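Local coordinates for protein KmHsv2 (Kluyveromyces marxianus, PDB 3VU4) that probably binds phosphoinositides on membranes as a seven-bladed beta-propeller, a PROPPIN like the autophagy protein Atg18, at residues S55-K63 with F75-W86; A312-V320 with I329-D337. One frame throughout, in Å; residues are numbered along the deposited sequence.

Contact 1: S55-K63 with F75-W86; sequences SQEMRHLSK and FVTGVKEVVHIW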
loop_
_atom_site.group_PDB
_atom_site.type_symbol
_atom_site.label_atom_id
_atom_site.label_comp_id
_atom_site.label_asym_id
_atom_site.label_seq_id
_atom_site.Cartn_x
_atom_site.Cartn_y
_atom_site.Cartn_z
ATOM N N SER A 55 10.611 -11.071 -17.405
ATOM C CA SER A 55 11.576 -11.756 -16.563
ATOM C C SER A 55 12.938 -11.126 -16.840
ATOM O O SER A 55 13.184 -10.623 -17.937
ATOM C CB SER A 55 11.606 -13.242 -16.900
ATOM O OG SER A 55 12.500 -13.929 -16.045
ATOM N N GLN A 56 13.823 -11.146 -15.854
ATOM C CA GLN A 56 15.141 -10.549 -16.019
ATOM C C GLN A 56 16.100 -11.104 -14.985
ATOM O O GLN A 56 15.908 -10.912 -13.786
ATOM C CB GLN A 56 15.045 -9.029 -15.869
ATOM C CG GLN A 56 16.383 -8.318 -15.759
ATOM C CD GLN A 56 17.279 -8.554 -16.959
ATOM O OE1 GLN A 56 16.964 -8.143 -18.080
ATOM N NE2 GLN A 56 18.406 -9.223 -16.730
ATOM N N GLU A 57 17.140 -11.787 -15.441
ATOM C CA GLU A 57 18.091 -12.350 -14.504
ATOM C C GLU A 57 18.931 -11.294 -13.824
ATOM O O GLU A 57 19.314 -10.294 -14.426
ATOM C CB GLU A 57 18.992 -13.360 -15.192
ATOM C CG GLU A 57 18.274 -14.638 -15.532
ATOM C CD GLU A 57 19.205 -15.667 -16.116
ATOM O OE1 GLU A 57 18.731 -16.776 -16.452
ATOM O OE2 GLU A 57 20.415 -15.364 -16.239
ATOM N N MET A 58 19.202 -11.542 -12.551
ATOM C CA MET A 58 19.981 -10.645 -11.725
ATOM C C MET A 58 20.006 -11.278 -10.347
ATOM O O MET A 58 18.996 -11.820 -9.893
ATOM C CB MET A 58 19.306 -9.281 -11.668
ATOM C CG MET A 58 20.180 -8.183 -11.140
ATOM S SD MET A 58 19.403 -6.616 -11.494
ATOM C CE MET A 58 19.660 -6.518 -13.279
ATOM N N ARG A 59 21.151 -11.212 -9.682
ATOM C CA ARG A 59 21.279 -11.812 -8.362
ATOM C C ARG A 59 21.450 -10.757 -7.285
ATOM O O ARG A 59 21.733 -9.599 -7.589
ATOM C CB ARG A 59 22.469 -12.776 -8.342
ATOM C CG ARG A 59 22.359 -13.935 -9.337
ATOM C CD ARG A 59 23.488 -14.949 -9.146
ATOM N NE ARG A 59 23.537 -15.489 -7.782
ATOM C CZ ARG A 59 22.609 -16.279 -7.237
ATOM N NH1 ARG A 59 21.536 -16.643 -7.932
ATOM N NH2 ARG A 59 22.752 -16.709 -5.986
ATOM N N HIS A 60 21.259 -11.165 -6.032
ATOM C CA HIS A 60 21.403 -10.269 -4.889
ATOM C C HIS A 60 20.254 -9.277 -4.718
ATOM O O HIS A 60 20.295 -8.423 -3.829
ATOM C CB HIS A 60 22.729 -9.508 -5.000
ATOM C CG HIS A 60 23.922 -10.406 -5.077
ATOM N ND1 HIS A 60 24.482 -10.994 -3.963
ATOM C CD2 HIS A 60 24.595 -10.901 -6.142
ATOM C CE1 HIS A 60 25.444 -11.817 -4.339
ATOM N NE2 HIS A 60 25.531 -11.779 -5.656
ATOM N N LEU A 61 19.233 -9.384 -5.565
ATOM C CA LEU A 61 18.097 -8.478 -5.467
ATOM C C LEU A 61 17.519 -8.513 -4.067
ATOM O O LEU A 61 17.030 -9.538 -3.603
ATOM C CB LEU A 61 17.031 -8.835 -6.491
ATOM C CG LEU A 61 17.447 -8.447 -7.907
ATOM C CD1 LEU A 61 16.307 -8.734 -8.868
ATOM C CD2 LEU A 61 17.810 -6.974 -7.942
ATOM N N SER A 62 17.592 -7.366 -3.407
ATOM C CA SER A 62 17.127 -7.204 -2.042
ATOM C C SER A 62 15.823 -6.397 -1.958
ATOM O O SER A 62 15.013 -6.578 -1.033
ATOM C CB SER A 62 18.232 -6.515 -1.246
ATOM O OG SER A 62 17.716 -5.846 -0.118
ATOM N N LYS A 63 15.634 -5.509 -2.930
ATOM C CA LYS A 63 14.466 -4.652 -2.984
ATOM C C LYS A 63 14.205 -4.277 -4.442
ATOM O O LYS A 63 15.140 -4.066 -5.216
ATOM C CB LYS A 63 14.726 -3.410 -2.129
ATOM C CG LYS A 63 13.600 -2.394 -2.090
ATOM C CD LYS A 63 13.688 -1.623 -0.802
ATOM C CE LYS A 63 13.466 -2.579 0.358
ATOM N NZ LYS A 63 13.829 -1.994 1.666
ATOM N N PHE A 75 16.203 -0.894 -7.905
ATOM C CA PHE A 75 16.487 -2.018 -7.025
ATOM C C PHE A 75 17.758 -1.856 -6.206
ATOM O O PHE A 75 18.609 -1.017 -6.504
ATOM C CB PHE A 75 16.533 -3.331 -7.820
ATOM C CG PHE A 75 17.502 -3.328 -8.969
ATOM C CD1 PHE A 75 18.872 -3.234 -8.748
ATOM C CD2 PHE A 75 17.043 -3.459 -10.280
ATOM C CE1 PHE A 75 19.770 -3.276 -9.813
ATOM C CE2 PHE A 75 17.935 -3.501 -11.355
ATOM C CZ PHE A 75 19.296 -3.412 -11.121
ATOM N N VAL A 76 17.848 -2.648 -5.145
ATOM C CA VAL A 76 18.999 -2.650 -4.257
ATOM C C VAL A 76 19.513 -4.076 -4.338
ATOM O O VAL A 76 18.724 -5.017 -4.404
ATOM C CB VAL A 76 18.596 -2.343 -2.799
ATOM C CG1 VAL A 76 19.799 -2.477 -1.877
ATOM C CG2 VAL A 76 18.025 -0.948 -2.704
ATOM N N THR A 77 20.830 -4.244 -4.348
ATOM C CA THR A 77 21.405 -5.578 -4.441
ATOM C C THR A 77 22.194 -5.923 -3.188
ATOM O O THR A 77 21.672 -5.830 -2.073
ATOM C CB THR A 77 22.328 -5.690 -5.662
ATOM O OG1 THR A 77 23.415 -4.768 -5.517
ATOM C CG2 THR A 77 21.562 -5.368 -6.941
ATOM N N GLY A 78 23.448 -6.326 -3.377
ATOM C CA GLY A 78 24.285 -6.684 -2.249
ATOM C C GLY A 78 24.507 -5.472 -1.377
ATOM O O GLY A 78 24.213 -5.488 -0.178
ATOM N N VAL A 79 25.027 -4.414 -1.990
ATOM C CA VAL A 79 25.294 -3.168 -1.290
ATOM C C VAL A 79 23.957 -2.499 -0.982
ATOM O O VAL A 79 23.315 -1.912 -1.860
ATOM C CB VAL A 79 26.197 -2.249 -2.150
ATOM C CG1 VAL A 79 25.687 -2.212 -3.583
ATOM C CG2 VAL A 79 26.253 -0.851 -1.546
ATOM N N LYS A 80 23.556 -2.606 0.282
ATOM C CA LYS A 80 22.291 -2.082 0.780
ATOM C C LYS A 80 22.076 -0.581 0.645
ATOM O O LYS A 80 20.931 -0.124 0.600
ATOM C CB LYS A 80 22.121 -2.439 2.259
ATOM C CG LYS A 80 22.512 -3.856 2.650
ATOM C CD LYS A 80 21.404 -4.863 2.425
ATOM C CE LYS A 80 21.285 -5.248 0.969
ATOM N NZ LYS A 80 20.501 -6.508 0.817
ATOM N N GLU A 81 23.152 0.195 0.596
ATOM C CA GLU A 81 22.991 1.643 0.510
ATOM C C GLU A 81 22.956 2.219 -0.897
ATOM O O GLU A 81 23.001 3.436 -1.069
ATOM C CB GLU A 81 24.071 2.354 1.342
ATOM C CG GLU A 81 25.308 1.528 1.623
ATOM C CD GLU A 81 25.033 0.356 2.551
ATOM O OE1 GLU A 81 24.669 0.593 3.725
ATOM O OE2 GLU A 81 25.179 -0.802 2.100
ATOM N N VAL A 82 22.849 1.355 -1.899
ATOM C CA VAL A 82 22.812 1.819 -3.281
ATOM C C VAL A 82 21.501 1.477 -3.984
ATOM O O VAL A 82 21.041 0.337 -3.935
ATOM C CB VAL A 82 23.981 1.222 -4.089
ATOM C CG1 VAL A 82 23.882 1.637 -5.546
ATOM C CG2 VAL A 82 25.287 1.682 -3.496
ATOM N N VAL A 83 20.909 2.471 -4.634
ATOM C CA VAL A 83 19.661 2.279 -5.358
ATOM C C VAL A 83 19.921 2.422 -6.855
ATOM O O VAL A 83 20.300 3.491 -7.332
ATOM C CB VAL A 83 18.599 3.312 -4.930
ATOM C CG1 VAL A 83 17.373 3.198 -5.821
ATOM C CG2 VAL A 83 18.220 3.097 -3.469
ATOM N N HIS A 84 19.712 1.341 -7.593
ATOM C CA HIS A 84 19.945 1.350 -9.026
ATOM C C HIS A 84 18.700 1.677 -9.829
ATOM O O HIS A 84 17.674 1.017 -9.679
ATOM C CB HIS A 84 20.440 -0.016 -9.497
ATOM C CG HIS A 84 21.727 -0.455 -8.876
ATOM N ND1 HIS A 84 22.887 -0.609 -9.604
ATOM C CD2 HIS A 84 22.025 -0.834 -7.610
ATOM C CE1 HIS A 84 23.843 -1.067 -8.816
ATOM N NE2 HIS A 84 23.345 -1.213 -7.601
ATOM N N ILE A 85 18.783 2.694 -10.679
ATOM C CA ILE A 85 17.665 3.012 -11.552
ATOM C C ILE A 85 18.070 2.230 -12.795
ATOM O O ILE A 85 19.109 2.506 -13.383
ATOM C CB ILE A 85 17.592 4.506 -11.874
ATOM C CG1 ILE A 85 17.577 5.315 -10.574
ATOM C CG2 ILE A 85 16.333 4.797 -12.685
ATOM C CD1 ILE A 85 16.407 5.007 -9.669
ATOM N N TRP A 86 17.264 1.244 -13.175
ATOM C CA TRP A 86 17.576 0.378 -14.313
ATOM C C TRP A 86 16.577 0.455 -15.459
ATOM O O TRP A 86 15.389 0.691 -15.247
ATOM C CB TRP A 86 17.701 -1.059 -13.791
ATOM C CG TRP A 86 17.770 -2.162 -14.804
ATOM C CD1 TRP A 86 16.726 -2.711 -15.499
ATOM C CD2 TRP A 86 18.927 -2.936 -15.142
ATOM N NE1 TRP A 86 17.162 -3.786 -16.243
ATOM C CE2 TRP A 86 18.508 -3.943 -16.043
ATOM C CE3 TRP A 86 20.277 -2.874 -14.775
ATOM C CZ2 TRP A 86 19.395 -4.888 -16.572
ATOM C CZ3 TRP A 86 21.158 -3.814 -15.303
ATOM C CH2 TRP A 86 20.712 -4.806 -16.195
#

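Contact 2: A312-V320 with I329-D337; sequences AWISESSLV and IETFKVVFD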
loop_
_atom_site.group_PDB
_atom_site.type_symbol
_atom_site.label_atom_id
_atom_site.label_comp_id
_atom_site.label_asym_id
_atom_site.label_seq_id
_atom_site.Cartn_x
_atom_site.Cartn_y
_atom_site.Cartn_z
ATOM N N ALA A 312 -4.160 -5.242 -2.711
ATOM C CA ALA A 312 -4.373 -4.126 -3.617
ATOM C C ALA A 312 -5.744 -4.239 -4.258
ATOM O O ALA A 312 -6.126 -5.303 -4.758
ATOM C CB ALA A 312 -3.291 -4.105 -4.688
ATOM N N TRP A 313 -6.499 -3.149 -4.220
ATOM C CA TRP A 313 -7.815 -3.158 -4.843
ATOM C C TRP A 313 -7.569 -3.004 -6.329
ATOM O O TRP A 313 -6.653 -2.300 -6.743
ATOM C CB TRP A 313 -8.678 -2.007 -4.333
ATOM C CG TRP A 313 -9.096 -2.155 -2.902
ATOM C CD1 TRP A 313 -8.346 -1.887 -1.792
ATOM C CD2 TRP A 313 -10.380 -2.574 -2.425
ATOM N NE1 TRP A 313 -9.085 -2.105 -0.655
ATOM C CE2 TRP A 313 -10.336 -2.527 -1.015
ATOM C CE3 TRP A 313 -11.564 -2.979 -3.052
ATOM C CZ2 TRP A 313 -11.436 -2.871 -0.221
ATOM C CZ3 TRP A 313 -12.657 -3.319 -2.263
ATOM C CH2 TRP A 313 -12.584 -3.263 -0.861
ATOM N N ILE A 314 -8.364 -3.691 -7.135
ATOM C CA ILE A 314 -8.209 -3.613 -8.578
ATOM C C ILE A 314 -9.474 -3.024 -9.177
ATOM O O ILE A 314 -9.604 -2.912 -10.391
ATOM C CB ILE A 314 -7.941 -5.006 -9.194
ATOM C CG1 ILE A 314 -9.091 -5.961 -8.881
ATOM C CG2 ILE A 314 -6.644 -5.559 -8.651
ATOM C CD1 ILE A 314 -9.008 -7.280 -9.634
ATOM N N SER A 315 -10.404 -2.653 -8.303
ATOM C CA SER A 315 -11.669 -2.067 -8.712
ATOM C C SER A 315 -12.351 -1.552 -7.461
ATOM O O SER A 315 -11.747 -1.505 -6.391
ATOM C CB SER A 315 -12.558 -3.109 -9.371
ATOM O OG SER A 315 -13.312 -3.806 -8.403
ATOM N N GLU A 316 -13.614 -1.176 -7.588
ATOM C CA GLU A 316 -14.347 -0.659 -6.446
ATOM C C GLU A 316 -14.845 -1.785 -5.561
ATOM O O GLU A 316 -15.148 -1.568 -4.384
ATOM C CB GLU A 316 -15.519 0.199 -6.922
ATOM C CG GLU A 316 -15.070 1.456 -7.644
ATOM C CD GLU A 316 -16.217 2.338 -8.108
ATOM O OE1 GLU A 316 -15.933 3.426 -8.660
ATOM O OE2 GLU A 316 -17.396 1.952 -7.927
ATOM N N SER A 317 -14.911 -2.989 -6.121
ATOM C CA SER A 317 -15.394 -4.138 -5.368
ATOM C C SER A 317 -14.435 -5.336 -5.296
ATOM O O SER A 317 -14.670 -6.264 -4.521
ATOM C CB SER A 317 -16.728 -4.604 -5.949
ATOM O OG SER A 317 -16.553 -5.060 -7.280
ATOM N N SER A 318 -13.372 -5.328 -6.096
ATOM C CA SER A 318 -12.418 -6.440 -6.083
ATOM C C SER A 318 -11.011 -6.048 -5.659
ATOM O O SER A 318 -10.566 -4.929 -5.911
ATOM C CB SER A 318 -12.345 -7.106 -7.459
ATOM O OG SER A 318 -13.550 -7.795 -7.726
ATOM N N LEU A 319 -10.317 -6.982 -5.014
ATOM C CA LEU A 319 -8.953 -6.750 -4.581
ATOM C C LEU A 319 -8.159 -8.050 -4.651
ATOM O O LEU A 319 -8.730 -9.144 -4.667
ATOM C CB LEU A 319 -8.937 -6.179 -3.161
ATOM C CG LEU A 319 -9.481 -7.041 -2.027
ATOM C CD1 LEU A 319 -8.365 -7.901 -1.493
ATOM C CD2 LEU A 319 -10.035 -6.160 -0.912
ATOM N N VAL A 320 -6.841 -7.924 -4.724
ATOM C CA VAL A 320 -5.977 -9.090 -4.791
ATOM C C VAL A 320 -5.091 -9.172 -3.561
ATOM O O VAL A 320 -4.783 -8.165 -2.915
ATOM C CB VAL A 320 -5.048 -9.069 -6.035
ATOM C CG1 VAL A 320 -5.855 -9.128 -7.297
ATOM C CG2 VAL A 320 -4.176 -7.832 -6.016
ATOM N N ILE A 329 -1.471 -15.522 -6.050
ATOM C CA ILE A 329 -2.270 -14.309 -6.032
ATOM C C ILE A 329 -3.751 -14.655 -6.120
ATOM O O ILE A 329 -4.223 -15.266 -7.083
ATOM C CB ILE A 329 -1.868 -13.333 -7.169
ATOM C CG1 ILE A 329 -2.755 -12.090 -7.106
ATOM C CG2 ILE A 329 -1.969 -14.009 -8.526
ATOM C CD1 ILE A 329 -2.302 -10.964 -8.000
ATOM N N GLU A 330 -4.471 -14.265 -5.078
ATOM C CA GLU A 330 -5.899 -14.517 -4.967
ATOM C C GLU A 330 -6.724 -13.259 -5.206
ATOM O O GLU A 330 -6.404 -12.191 -4.693
ATOM C CB GLU A 330 -6.187 -15.092 -3.579
ATOM C CG GLU A 330 -5.880 -16.572 -3.482
ATOM C CD GLU A 330 -5.275 -16.967 -2.163
ATOM O OE1 GLU A 330 -5.579 -16.317 -1.148
ATOM O OE2 GLU A 330 -4.503 -17.948 -2.143
ATOM N N THR A 331 -7.788 -13.395 -5.987
ATOM C CA THR A 331 -8.661 -12.277 -6.306
ATOM C C THR A 331 -9.963 -12.401 -5.526
ATOM O O THR A 331 -10.666 -13.408 -5.635
ATOM C CB THR A 331 -8.954 -12.249 -7.811
ATOM O OG1 THR A 331 -7.721 -12.099 -8.521
ATOM C CG2 THR A 331 -9.877 -11.101 -8.167
ATOM N N PHE A 332 -10.281 -11.383 -4.731
ATOM C CA PHE A 332 -11.501 -11.405 -3.928
ATOM C C PHE A 332 -12.514 -10.356 -4.377
ATOM O O PHE A 332 -12.158 -9.324 -4.943
ATOM C CB PHE A 332 -11.171 -11.190 -2.444
ATOM C CG PHE A 332 -10.234 -12.222 -1.869
ATOM C CD1 PHE A 332 -8.858 -12.147 -2.100
ATOM C CD2 PHE A 332 -10.727 -13.283 -1.111
ATOM C CE1 PHE A 332 -7.984 -13.116 -1.581
ATOM C CE2 PHE A 332 -9.864 -14.258 -0.590
ATOM C CZ PHE A 332 -8.486 -14.173 -0.827
ATOM N N LYS A 333 -13.782 -10.624 -4.110
ATOM C CA LYS A 333 -14.852 -9.710 -4.482
ATOM C C LYS A 333 -15.658 -9.368 -3.227
ATOM O O LYS A 333 -15.978 -10.250 -2.420
ATOM C CB LYS A 333 -15.752 -10.381 -5.522
ATOM C CG LYS A 333 -16.083 -9.553 -6.764
ATOM C CD LYS A 333 -17.221 -8.581 -6.525
ATOM C CE LYS A 333 -17.977 -8.280 -7.824
ATOM N NZ LYS A 333 -17.164 -7.572 -8.856
ATOM N N VAL A 334 -15.954 -8.086 -3.048
ATOM C CA VAL A 334 -16.744 -7.633 -1.907
ATOM C C VAL A 334 -18.135 -7.366 -2.474
ATOM O O VAL A 334 -18.299 -6.556 -3.384
ATOM C CB VAL A 334 -16.159 -6.348 -1.289
ATOM C CG1 VAL A 334 -16.962 -5.948 -0.072
ATOM C CG2 VAL A 334 -14.709 -6.573 -0.904
ATOM N N VAL A 335 -19.130 -8.055 -1.935
ATOM C CA VAL A 335 -20.492 -7.935 -2.430
ATOM C C VAL A 335 -21.548 -7.788 -1.344
ATOM O O VAL A 335 -21.458 -8.421 -0.289
ATOM C CB VAL A 335 -20.844 -9.185 -3.258
ATOM C CG1 VAL A 335 -22.253 -9.074 -3.822
ATOM C CG2 VAL A 335 -19.812 -9.375 -4.358
ATOM N N PHE A 336 -22.558 -6.961 -1.607
ATOM C CA PHE A 336 -23.633 -6.791 -0.643
ATOM C C PHE A 336 -24.773 -7.753 -0.966
ATOM O O PHE A 336 -25.257 -7.811 -2.095
ATOM C CB PHE A 336 -24.180 -5.358 -0.632
ATOM C CG PHE A 336 -25.096 -5.083 0.540
ATOM C CD1 PHE A 336 -24.573 -4.899 1.822
ATOM C CD2 PHE A 336 -26.483 -5.091 0.381
ATOM C CE1 PHE A 336 -25.413 -4.732 2.926
ATOM C CE2 PHE A 336 -27.330 -4.922 1.483
ATOM C CZ PHE A 336 -26.794 -4.744 2.756
ATOM N N ASP A 337 -25.184 -8.505 0.045
ATOM C CA ASP A 337 -26.259 -9.478 -0.067
ATOM C C ASP A 337 -27.499 -8.859 0.594
ATOM O O ASP A 337 -27.559 -8.781 1.825
ATOM C CB ASP A 337 -25.849 -10.740 0.690
ATOM C CG ASP A 337 -26.767 -11.904 0.431
ATOM O OD1 ASP A 337 -26.616 -12.540 -0.630
ATOM O OD2 ASP A 337 -27.637 -12.186 1.283
#

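Contact 1: S55-K63 with F75-W86
Met58 meets Phe75 and Trp86 where the chain of this beta-propeller passes from the last strand of one blade, 50-57, into the first strand of the next, 63-66. The tight part is apolar. Met58 SD lies 3.7 Å from the centroid of the Phe75 ring, over its face, a Met-aromatic contact. The chain then bends at its last torsion (chi3 -72°), which carries CE over the indole: CE is 3.6 Å from the centroid of the Trp86 six-membered ring and 12° off its normal. Leu61 CD2 joins SD on the same Phe75 face, 4.2 Å from that ring's centroid, so one face of the phenyl group receives two side chains of the linker, Met58 and Leu61.

The other side of the contact is loose. His60 turns its imidazole away, and its closest side-chain approach is CB, 3.6 Å from Gly78 N; both residues are exposed, as is Arg59.

Beside these zones the backbones join in a classic beta bulge, with Ser62 and Lys63 both facing Val76. Lys63 CB packs 4.1 Å from Val76 CB, while Lys63 NZ leaves the contact to bond Lys104 O in the following blade. Val76 N donates to Lys63 O at 3.1 Å. In return Val76 O takes a nearly straight bond (169° at the hydrogen) from Ser62 N at 2.8 Å, and only a weak one from Lys63 N at 3.5 Å.

Contact 2: A312-V320 with I329-D337
Trp313 sets CH2 of its indole against Val334 CG2, 3.9 Å away, the two side chains crossing at about a right angle. Leu319, from the same segment as the indole, lays CD2 over the centre of one ring face, while Trp313 NE1 is hydrogen-bonded to Lys247 O in the preceding blade.

The frame is an antiparallel hairpin, strand 318-320 running at 157° to strand 329-337. Leu319 and Phe332 form its hydrogen-bonded pair: Phe332 N reaches Leu319 O at 2.7 Å, nearly straight at 175°, and Leu319 N returns to Phe332 O at 3.0 Å. Ser317 O extends the ladder by accepting from Val334 N at 2.7 Å. Leu319 O also sits at the edge of the Phe332 ring, in its plane.

On the face carrying Ser318, Val320, Thr331 and Lys333, Val320 and Thr331 run alongside one another, Val320 CG1 to Thr331 OG1 3.7 Å. Val320 CB further meets Ile329 CD1 at 3.9 Å. At the turn end, the Lys333 chain bends at chi2 (-82°) and again at chi4, passing Ser318 OG with its methylenes before NZ donates to Ser317 OG at 3.0 Å. In the turn itself Ser315 OG accepts from Ser317 N, an ST turn, and from Ser318 N at 2.8 Å, an ST motif.

Polarity is thus sorted along the hairpin: serine hydroxyls and an ammonium group gather at the turn, whereas the Leu319-Phe332 pair is held through its backbone, and buried Glu330 is satisfied by Arg350 and Trp323. The bond to neutral Ser317 OG fixes the position of the Lys333 ammonium group, whose charge nearby Asp348 may ease.

In the fold
Both contacts belong to the same propeller but work at different levels. Contact 1 fastens the linker between two successive blades, 24-57 and 63-98; contact 2 lies inside the last blade, 310-352. Their centres are 32 Å apart and their nearest atoms about 16 Å, so they do not touch. The blade 24-57, which supplies the start of contact 1, borders both: Leu61 of contact 1 touches its Phe42, while Ile314 and Ala312 of contact 2 touch its His48 and Gln31. Contact 2 is the more central, 15 Å from the chain centre against 21 Å, and correspondingly the more buried. Neither contact includes a bound ligand.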